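Local coordinates for T CELL surface glycoprotein CD4 (Rattus norvegicus, PDB 1CID) that serves as a T-cell co-receptor that probably recognises MHC class II through its first domains, represented here by its third and fourth immunoglobulin-like domains, at residues Leu133-Glu136 against Asn137-Ala140; Val142-Glu146 against Lys147-Val151; Leu163-Gly166 against Glu167-Lys170. All coordinates share one frame; numbering follows the deposited sequence.

Contact 1. Residues Leu133-Glu136 against Asn137-Ala140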
ATOM      1  N   LEU A 133      10.212   7.401 -15.391  1.00 18.83           N
ATOM      2  CA  LEU A 133      10.682   6.220 -16.135  1.00 18.36           C
ATOM      3  C   LEU A 133      12.102   6.641 -16.558  1.00 21.17           C
ATOM      4  O   LEU A 133      12.271   7.686 -17.159  1.00 22.26           O
ATOM      5  CB  LEU A 133       9.722   5.841 -17.245  1.00 11.24           C
ATOM      6  CG  LEU A 133       8.782   4.664 -17.046  1.00  7.92           C
ATOM      7  CD1 LEU A 133       7.948   4.521 -18.242  1.00  7.28           C
ATOM      8  CD2 LEU A 133       9.558   3.386 -16.786  1.00  3.31           C
ATOM      9  N   LYS A 134      13.151   5.995 -16.186  1.00 23.02           N
ATOM     10  CA  LYS A 134      14.551   6.122 -16.345  1.00 24.11           C
ATOM     11  C   LYS A 134      15.167   4.803 -16.836  1.00 29.09           C
ATOM     12  O   LYS A 134      14.555   3.730 -16.738  1.00 31.25           O
ATOM     13  CB  LYS A 134      15.184   6.092 -14.995  1.00 21.22           C
ATOM     14  CG  LYS A 134      15.781   7.336 -14.389  1.00 16.80           C
ATOM     15  CD  LYS A 134      16.807   6.502 -13.630  1.00 15.51           C
ATOM     16  CE  LYS A 134      17.100   7.156 -12.366  1.00 22.19           C
ATOM     17  NZ  LYS A 134      17.287   8.632 -12.202  1.00 23.96           N
ATOM     18  N   GLN A 135      16.402   4.933 -17.306  1.00 32.90           N
ATOM     19  CA  GLN A 135      17.082   3.687 -17.787  1.00 34.64           C
ATOM     20  C   GLN A 135      17.797   3.213 -16.534  1.00 34.45           C
ATOM     21  O   GLN A 135      18.208   4.164 -15.845  1.00 32.51           O
ATOM     22  CB  GLN A 135      17.999   3.917 -18.965  1.00 36.54           C
ATOM     23  CG  GLN A 135      17.662   3.037 -20.157  1.00 39.94           C
ATOM     24  CD  GLN A 135      17.957   3.765 -21.429  1.00 42.30           C
ATOM     25  OE1 GLN A 135      18.000   5.007 -21.444  1.00 45.77           O
ATOM     26  NE2 GLN A 135      18.164   2.933 -22.438  1.00 45.02           N
ATOM     27  N   GLU A 136      17.954   1.954 -16.240  1.00 36.54           N
ATOM     28  CA  GLU A 136      18.567   1.572 -15.014  1.00 40.33           C
ATOM     29  C   GLU A 136      19.504   2.577 -14.367  1.00 43.41           C
ATOM     30  O   GLU A 136      19.067   2.896 -13.202  1.00 47.91           O
ATOM     31  CB  GLU A 136      19.418   0.328 -14.962  1.00 42.10           C
ATOM     32  CG  GLU A 136      19.402  -0.239 -13.509  1.00 47.61           C
ATOM     33  CD  GLU A 136      19.890  -1.656 -13.492  1.00 51.05           C
ATOM     34  OE1 GLU A 136      20.097  -2.212 -14.571  1.00 53.52           O
ATOM     35  OE2 GLU A 136      20.069  -2.152 -12.357  1.00 51.85           O
ATOM     36  N   ASN A 137      20.621   2.984 -14.931  1.00 44.02           N
ATOM     37  CA  ASN A 137      21.463   3.904 -14.076  1.00 45.82           C
ATOM     38  C   ASN A 137      21.720   5.346 -14.499  1.00 46.46           C
ATOM     39  O   ASN A 137      22.497   6.139 -13.942  1.00 47.07           O
ATOM     40  CB  ASN A 137      22.827   3.260 -13.939  1.00 48.90           C
ATOM     41  CG  ASN A 137      23.146   2.433 -12.737  1.00 51.71           C
ATOM     42  OD1 ASN A 137      22.740   2.799 -11.624  1.00 56.68           O
ATOM     43  ND2 ASN A 137      23.869   1.328 -12.979  1.00 52.97           N
ATOM     44  N   GLN A 138      21.118   5.712 -15.578  1.00 45.34           N
ATOM     45  CA  GLN A 138      21.073   6.917 -16.352  1.00 44.00           C
ATOM     46  C   GLN A 138      20.062   7.870 -15.732  1.00 44.64           C
ATOM     47  O   GLN A 138      19.784   7.723 -14.533  1.00 45.18           O
ATOM     48  CB  GLN A 138      20.852   6.579 -17.822  1.00 45.10           C
ATOM     49  CG  GLN A 138      22.018   5.802 -18.455  1.00 44.50           C
ATOM     50  CD  GLN A 138      21.625   5.337 -19.836  1.00 45.12           C
ATOM     51  OE1 GLN A 138      21.692   4.143 -20.103  1.00 45.59           O
ATOM     52  NE2 GLN A 138      21.204   6.299 -20.674  1.00 46.91           N
ATOM     53  N   GLU A 139      19.604   8.856 -16.460  1.00 44.20           N
ATOM     54  CA  GLU A 139      18.757   9.951 -16.038  1.00 42.27           C
ATOM     55  C   GLU A 139      17.309   9.893 -16.380  1.00 41.27           C
ATOM     56  O   GLU A 139      16.942   9.025 -17.212  1.00 44.65           O
ATOM     57  CB  GLU A 139      19.386  11.234 -16.631  1.00 45.40           C
ATOM     58  CG  GLU A 139      20.532  11.666 -15.701  1.00 46.87           C
ATOM     59  CD  GLU A 139      20.181  12.025 -14.280  1.00 48.53           C
ATOM     60  OE1 GLU A 139      18.964  12.259 -13.958  1.00 48.73           O
ATOM     61  OE2 GLU A 139      21.085  12.081 -13.445  1.00 45.83           O
ATOM     62  N   ALA A 140      16.474  10.699 -15.775  1.00 37.41           N
ATOM     63  CA  ALA A 140      15.033  10.487 -16.040  1.00 32.75           C
ATOM     64  C   ALA A 140      14.730  10.739 -17.456  1.00 31.87           C
ATOM     65  O   ALA A 140      15.001  11.855 -17.874  1.00 32.33           O
ATOM     66  CB  ALA A 140      14.390  11.534 -15.117  1.00 31.84           C
TER
HETATM   67  O   HOH W   1      17.290   7.297 -18.932  1.00 45.24           O

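Contact 2. Residues Val142-Glu146 against Lys147-Val151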
ATOM      1  N   VAL A 142      11.329  10.419 -18.937  1.00 27.31           N
ATOM      2  CA  VAL A 142      10.020  10.999 -18.666  1.00 26.02           C
ATOM      3  C   VAL A 142       9.891  11.341 -17.184  1.00 24.07           C
ATOM      4  O   VAL A 142      10.338  10.464 -16.443  1.00 23.13           O
ATOM      5  CB  VAL A 142       8.937   9.945 -18.941  1.00 27.29           C
ATOM      6  CG1 VAL A 142       7.504  10.330 -18.554  1.00 27.92           C
ATOM      7  CG2 VAL A 142       8.995   9.498 -20.397  1.00 28.20           C
ATOM      8  N   SER A 143       9.331  12.422 -16.781  1.00 24.46           N
ATOM      9  CA  SER A 143       9.127  12.774 -15.360  1.00 25.71           C
ATOM     10  C   SER A 143       7.837  13.566 -15.522  1.00 29.10           C
ATOM     11  O   SER A 143       7.833  14.737 -15.803  1.00 29.89           O
ATOM     12  CB  SER A 143      10.090  13.595 -14.689  1.00 23.49           C
ATOM     13  OG  SER A 143      10.060  14.314 -13.523  1.00 25.01           O
ATOM     14  N   ARG A 144       6.755  12.849 -15.448  1.00 35.25           N
ATOM     15  CA  ARG A 144       5.417  13.506 -15.608  1.00 39.79           C
ATOM     16  C   ARG A 144       4.789  13.530 -14.215  1.00 40.69           C
ATOM     17  O   ARG A 144       5.056  12.681 -13.328  1.00 40.84           O
ATOM     18  CB  ARG A 144       4.541  12.867 -16.698  1.00 43.55           C
ATOM     19  CG  ARG A 144       4.628  13.545 -18.046  1.00 53.07           C
ATOM     20  CD  ARG A 144       5.047  12.825 -19.270  1.00 60.11           C
ATOM     21  NE  ARG A 144       4.094  11.810 -19.652  1.00 69.02           N
ATOM     22  CZ  ARG A 144       3.975  10.892 -20.619  1.00 72.74           C
ATOM     23  NH1 ARG A 144       4.930  10.778 -21.557  1.00 74.70           N
ATOM     24  NH2 ARG A 144       2.921  10.040 -20.745  1.00 74.96           N
ATOM     25  N   GLN A 145       3.970  14.537 -14.074  1.00 42.08           N
ATOM     26  CA  GLN A 145       3.257  14.683 -12.778  1.00 44.38           C
ATOM     27  C   GLN A 145       1.792  14.242 -12.835  1.00 44.33           C
ATOM     28  O   GLN A 145       0.783  14.924 -12.584  1.00 46.72           O
ATOM     29  CB  GLN A 145       3.522  16.134 -12.511  1.00 47.17           C
ATOM     30  CG  GLN A 145       3.210  16.542 -11.100  1.00 49.72           C
ATOM     31  CD  GLN A 145       3.538  18.036 -11.046  1.00 51.94           C
ATOM     32  OE1 GLN A 145       4.406  18.336 -10.224  1.00 51.90           O
ATOM     33  NE2 GLN A 145       2.909  18.900 -11.862  1.00 53.86           N
ATOM     34  N   GLU A 146       1.654  12.992 -13.165  1.00 42.87           N
ATOM     35  CA  GLU A 146       0.532  12.153 -13.371  1.00 42.55           C
ATOM     36  C   GLU A 146       0.696  10.792 -12.700  1.00 41.44           C
ATOM     37  O   GLU A 146       1.630  10.533 -11.916  1.00 40.62           O
ATOM     38  CB  GLU A 146       0.316  11.927 -14.837  1.00 48.68           C
ATOM     39  CG  GLU A 146       0.119  13.105 -15.760  1.00 59.92           C
ATOM     40  CD  GLU A 146       0.383  12.689 -17.199  1.00 68.56           C
ATOM     41  OE1 GLU A 146       1.513  12.390 -17.646  1.00 73.12           O
ATOM     42  OE2 GLU A 146      -0.651  12.629 -17.934  1.00 72.68           O
ATOM     43  N   LYS A 147      -0.343   9.984 -12.988  1.00 39.76           N
ATOM     44  CA  LYS A 147      -0.427   8.674 -12.326  1.00 38.43           C
ATOM     45  C   LYS A 147      -0.173   7.553 -13.302  1.00 37.74           C
ATOM     46  O   LYS A 147      -0.059   6.380 -12.875  1.00 37.55           O
ATOM     47  CB  LYS A 147      -1.738   8.547 -11.576  1.00 42.11           C
ATOM     48  CG  LYS A 147      -1.849   8.957 -10.100  1.00 43.65           C
ATOM     49  CD  LYS A 147      -3.167   8.555  -9.411  1.00 41.26           C
ATOM     50  CE  LYS A 147      -2.901   8.650  -7.902  1.00 43.22           C
ATOM     51  NZ  LYS A 147      -3.939   7.842  -7.200  1.00 42.67           N
ATOM     52  N   VAL A 148      -0.075   7.906 -14.565  1.00 36.65           N
ATOM     53  CA  VAL A 148       0.358   6.857 -15.482  1.00 36.39           C
ATOM     54  C   VAL A 148       1.227   7.520 -16.557  1.00 36.29           C
ATOM     55  O   VAL A 148       0.688   8.355 -17.305  1.00 38.06           O
ATOM     56  CB  VAL A 148      -0.807   6.015 -15.872  1.00 36.14           C
ATOM     57  CG1 VAL A 148      -1.814   6.735 -16.709  1.00 39.04           C
ATOM     58  CG2 VAL A 148      -0.273   4.846 -16.700  1.00 39.29           C
ATOM     59  N   ILE A 149       2.527   7.188 -16.562  1.00 34.65           N
ATOM     60  CA  ILE A 149       3.375   7.708 -17.629  1.00 33.59           C
ATOM     61  C   ILE A 149       3.700   6.561 -18.577  1.00 35.72           C
ATOM     62  O   ILE A 149       3.658   5.464 -18.059  1.00 37.33           O
ATOM     63  CB  ILE A 149       4.652   8.341 -17.099  1.00 29.72           C
ATOM     64  CG1 ILE A 149       5.339   7.264 -16.269  1.00 28.26           C
ATOM     65  CG2 ILE A 149       4.050   9.572 -16.422  1.00 28.42           C
ATOM     66  CD1 ILE A 149       6.560   7.764 -15.469  1.00 32.27           C
ATOM     67  N   GLN A 150       4.028   6.905 -19.784  1.00 38.61           N
ATOM     68  CA  GLN A 150       4.273   5.895 -20.835  1.00 42.16           C
ATOM     69  C   GLN A 150       5.545   6.216 -21.578  1.00 43.19           C
ATOM     70  O   GLN A 150       5.849   7.411 -21.542  1.00 44.66           O
ATOM     71  CB  GLN A 150       2.994   5.907 -21.677  1.00 43.95           C
ATOM     72  CG  GLN A 150       2.709   4.830 -22.677  1.00 51.45           C
ATOM     73  CD  GLN A 150       2.874   5.396 -24.080  1.00 58.97           C
ATOM     74  OE1 GLN A 150       4.045   5.639 -24.482  1.00 63.10           O
ATOM     75  NE2 GLN A 150       1.757   5.660 -24.786  1.00 60.32           N
ATOM     76  N   VAL A 151       6.257   5.282 -22.169  1.00 44.06           N
ATOM     77  CA  VAL A 151       7.475   5.515 -22.940  1.00 43.69           C
ATOM     78  C   VAL A 151       7.373   4.656 -24.228  1.00 44.93           C
ATOM     79  O   VAL A 151       7.168   3.458 -24.286  1.00 44.43           O
ATOM     80  CB  VAL A 151       8.868   5.341 -22.330  1.00 42.64           C
ATOM     81  CG1 VAL A 151      10.088   5.156 -23.249  1.00 40.79           C
ATOM     82  CG2 VAL A 151       9.204   6.536 -21.427  1.00 43.82           C
TER

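Contact 3. Residues Leu163-Gly166 against Glu167-Lys170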
ATOM      1  N   LEU A 163       8.551   6.731  -8.017  1.00 22.61           N
ATOM      2  CA  LEU A 163       7.514   7.594  -7.407  1.00 23.10           C
ATOM      3  C   LEU A 163       8.323   8.481  -6.408  1.00 25.01           C
ATOM      4  O   LEU A 163       8.988   7.948  -5.484  1.00 25.50           O
ATOM      5  CB  LEU A 163       6.395   6.980  -6.648  1.00 22.73           C
ATOM      6  CG  LEU A 163       5.062   7.350  -6.070  1.00 20.88           C
ATOM      7  CD1 LEU A 163       5.180   7.666  -4.613  1.00 19.17           C
ATOM      8  CD2 LEU A 163       4.423   8.576  -6.720  1.00 22.00           C
ATOM      9  N   SER A 164       8.178   9.742  -6.723  1.00 24.60           N
ATOM     10  CA  SER A 164       8.900  10.678  -5.869  1.00 30.36           C
ATOM     11  C   SER A 164       7.973  11.822  -5.509  1.00 34.47           C
ATOM     12  O   SER A 164       7.117  12.201  -6.311  1.00 34.87           O
ATOM     13  CB  SER A 164      10.117  11.183  -6.623  1.00 31.69           C
ATOM     14  OG  SER A 164       9.762  12.020  -7.716  1.00 33.36           O
ATOM     15  N   GLU A 165       8.192  12.296  -4.297  1.00 40.11           N
ATOM     16  CA  GLU A 165       7.593  13.500  -3.677  1.00 45.78           C
ATOM     17  C   GLU A 165       8.838  14.305  -3.171  1.00 47.90           C
ATOM     18  O   GLU A 165       9.720  13.782  -2.454  1.00 47.14           O
ATOM     19  CB  GLU A 165       6.534  13.381  -2.659  1.00 49.79           C
ATOM     20  CG  GLU A 165       6.301  14.616  -1.755  1.00 55.92           C
ATOM     21  CD  GLU A 165       6.743  14.065  -0.411  1.00 61.94           C
ATOM     22  OE1 GLU A 165       7.985  13.899  -0.358  1.00 65.07           O
ATOM     23  OE2 GLU A 165       6.003  13.730   0.505  1.00 65.32           O
ATOM     24  N   GLY A 166       8.861  15.510  -3.753  1.00 48.77           N
ATOM     25  CA  GLY A 166      10.001  16.397  -3.525  1.00 52.70           C
ATOM     26  C   GLY A 166      11.268  15.707  -4.039  1.00 54.84           C
ATOM     27  O   GLY A 166      11.260  15.288  -5.224  1.00 56.78           O
ATOM     28  N   GLU A 167      12.298  15.646  -3.210  1.00 56.38           N
ATOM     29  CA  GLU A 167      13.545  14.969  -3.625  1.00 58.31           C
ATOM     30  C   GLU A 167      13.506  13.554  -3.022  1.00 56.70           C
ATOM     31  O   GLU A 167      14.473  12.772  -3.073  1.00 56.50           O
ATOM     32  CB  GLU A 167      14.873  15.572  -3.224  1.00 63.76           C
ATOM     33  CG  GLU A 167      15.265  16.515  -2.118  1.00 69.58           C
ATOM     34  CD  GLU A 167      14.706  17.926  -2.084  1.00 72.77           C
ATOM     35  OE1 GLU A 167      13.505  18.168  -1.843  1.00 73.87           O
ATOM     36  OE2 GLU A 167      15.558  18.838  -2.318  1.00 72.81           O
ATOM     37  N   GLU A 168      12.321  13.310  -2.452  1.00 54.45           N
ATOM     38  CA  GLU A 168      12.032  12.025  -1.789  1.00 50.20           C
ATOM     39  C   GLU A 168      11.293  11.063  -2.735  1.00 44.18           C
ATOM     40  O   GLU A 168      10.253  11.127  -3.391  1.00 41.30           O
ATOM     41  CB  GLU A 168      11.410  12.282  -0.451  1.00 54.73           C
ATOM     42  CG  GLU A 168      11.698  11.326   0.723  1.00 61.76           C
ATOM     43  CD  GLU A 168      10.401  11.281   1.563  1.00 67.29           C
ATOM     44  OE1 GLU A 168      10.079  12.428   1.999  1.00 69.20           O
ATOM     45  OE2 GLU A 168       9.871  10.102   1.612  1.00 67.38           O
ATOM     46  N   VAL A 169      12.138  10.020  -2.769  1.00 38.28           N
ATOM     47  CA  VAL A 169      11.683   8.937  -3.661  1.00 35.96           C
ATOM     48  C   VAL A 169      11.001   7.991  -2.660  1.00 33.21           C
ATOM     49  O   VAL A 169      11.779   7.581  -1.803  1.00 31.85           O
ATOM     50  CB  VAL A 169      12.752   8.426  -4.628  1.00 35.83           C
ATOM     51  CG1 VAL A 169      12.560   7.004  -5.052  1.00 34.41           C
ATOM     52  CG2 VAL A 169      12.867   9.219  -5.939  1.00 34.16           C
ATOM     53  N   LYS A 170       9.731   7.848  -2.964  1.00 29.33           N
ATOM     54  CA  LYS A 170       8.937   6.987  -2.116  1.00 24.92           C
ATOM     55  C   LYS A 170       9.162   5.573  -2.447  1.00 23.20           C
ATOM     56  O   LYS A 170       9.115   4.664  -1.615  1.00 25.83           O
ATOM     57  CB  LYS A 170       7.511   7.408  -2.363  1.00 26.33           C
ATOM     58  CG  LYS A 170       7.288   8.881  -2.028  1.00 32.65           C
ATOM     59  CD  LYS A 170       7.548   9.217  -0.550  1.00 37.97           C
ATOM     60  CE  LYS A 170       7.043  10.587  -0.128  1.00 42.53           C
ATOM     61  NZ  LYS A 170       7.588  11.084   1.190  1.00 43.69           N
TER

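Contact 1. Residues Leu133-Glu136 against Asn137-Ala140
Q135 and Q138 lie side by side across the turn that joins strands C and C' of an immunoglobulin C2-type domain, where the chain leaves strand 129-135 and doubles back toward strand 140-144. The reversal is only lightly bonded: Q138 N gives a weak hydrogen bond to Q135 O, 3.3 Å long and bent to 139°. The two glutamine side chains point the same way, with their amide planes 32° apart. Q135 OE1 comes to 3.5 Å from Q138 NE2. OE1 of Q135 accepts weakly from R141 and from a water, while NE2 gives a weak bond to E155, which suits a side chain able both to give and to accept. The same water lies between Q135 N and E139 O, where the loop passes the strand: it accepts weakly from Q135 N at 3.0 Å and donates to E139 O, so it bridges two polar groups that do not meet directly. K134 and E136 continue the strand's own bonding through their backbones, to Q160 and V158 of strand 158-165. The carboxylate of E136 is carried away from the turn by an extended chain, CG being anti to the backbone N (chi1 -153°), and OE2 forms a salt bridge with K174. On K134 the hydrocarbon part does the touching: CD lies 3.3 Å from Q138 O and CG 3.5 Å from E139 O, a chain bent near its end, its methylenes running past the turn's carbonyls. Its ammonium remains beyond salt-bridge range of E139, although the opposite charges probably attract. L133 sends its side chain inward to I149 and V151; leucine suits this buried position because it faces the other sheet of the sandwich. The E139 carboxylate folds back on its own backbone, where OE1 accepts a long, weak bond from A140 N at 3.5 Å.

Contact 2. Residues Val142-Glu146 against Lys147-Val151
The crossing from one sheet of an immunoglobulin sandwich to the other brings V142 and R144, on the edge strand 140-144 (C'), opposite I149, on strand 148-152 (E). The two strand segments run nearly antiparallel, at 159°, but their axes come no closer than 7.9 Å. They are therefore joined by side chains, with no clear hydrogen bond between the segments. V142 CG1 meets I149 CB at 3.8 Å, the two branched side chains sliding past one another in opposite directions. Their compact apolar shapes suit an interface between sheets, and I149 is buried, packing also on L131 while its backbone bonds to C119, half of the disulfide with C161. R144 continues the packing, its CB 3.3 Å from I149 CG2, and then lays its guanidinium over I149, whose CB sits 4.0 Å above the plane, displaced from the centre of the group. Bends at chi2 and chi3 turn the group back across the isoleucine. Arginine suits this place because it offers an apolar stem, a flat face and charge at its rim. E146, in the connection after strand 140-144, partly balances that charge: its carboxylate comes to the guanidinium edge in plane and probably helps hold the head group's rotation. K147 extends away from segment 142-146, and its ammonium forms a salt bridge with E35, far earlier in the chain, and a hydrogen bond with the carbonyl of G123. Its backbone joins V121, so the segment is tied to strand 116-122 as soon as the crossing is complete. The salt bridge at the arginine edge is weak as a hydrogen bond but nearly straight, R144 NE to E146 OE1 at 3.3 Å and 164°.

Contact 3. Residues Leu163-Gly166 against Glu167-Lys170
One lysine, K170, reaches back along the hairpin to the carboxylate of E165 and, less certainly, to that of E168, making a salt-bridge network beside a type II' beta turn. The turn, E165 to E168, closes the two-residue F-G hairpin of an immunoglobulin C2-type domain, strands 158-165 and 168-176. G166 takes its first corner with a positive phi, +61°, a conformation that residues with a beta carbon adopt reluctantly. E165 and E168 form the hydrogen-bonded antiparallel pair at the base of the turn, E168 N giving a weak bond to E165 O, and E165 N one to E168 O whose position is less sure. The next pair, S164 with V169, is non-hydrogen-bonded, and its side chains share a face: V169 CG2 packs on S164 CB, while the small, buried serine also lies against R130 and I132 of strand 129-135. One step further K170 N donates to L163 O at 2.6 Å, a bond bent to 137° with the donor tilted somewhat from the carbonyl plane. The lysine then crosses L163 obliquely, its CB and CG touching leucine CD1, and both side chains also reach Y6 of strand 4-8. This is a fitting place for a residue whose stem is apolar and whose end is charged. The bend at chi2 sends the rest of its chain toward the turn, where E165 and E168 put two acids on the same face, their OE1 atoms 3.5 Å apart. The ammonium would probably ease that repulsion, although its exact position is uncertain because it sits too near E168 in the model. Within those limits K170 NZ stands 3.2 Å from both OE1 and OE2 of E165, the bond to OE1 being the weaker of the two.

All three contacts join successive strands of the same immunoglobulin domain, but in different ways. Contacts 1 and 3 are turns within the sheet formed by strands 140-144, 129-135, 158-165 and 168-176; contact 2 passes from that sheet's edge to strand 148-152 in the opposing sheet. Contact 1 is at the surface, with weak bonds, water and exposed polar chains; contacts 2 and 3 are partly buried. Contact 3 is the backbone-bonded hairpin, with a cluster of charged side chains, while contact 2 relies on side-chain packing across the sandwich. Contacts 1 and 2 touch, L133 N lying 3.2 Å from V142 O, whereas contact 3 keeps about 6 Å (nearest atoms) from contact 2.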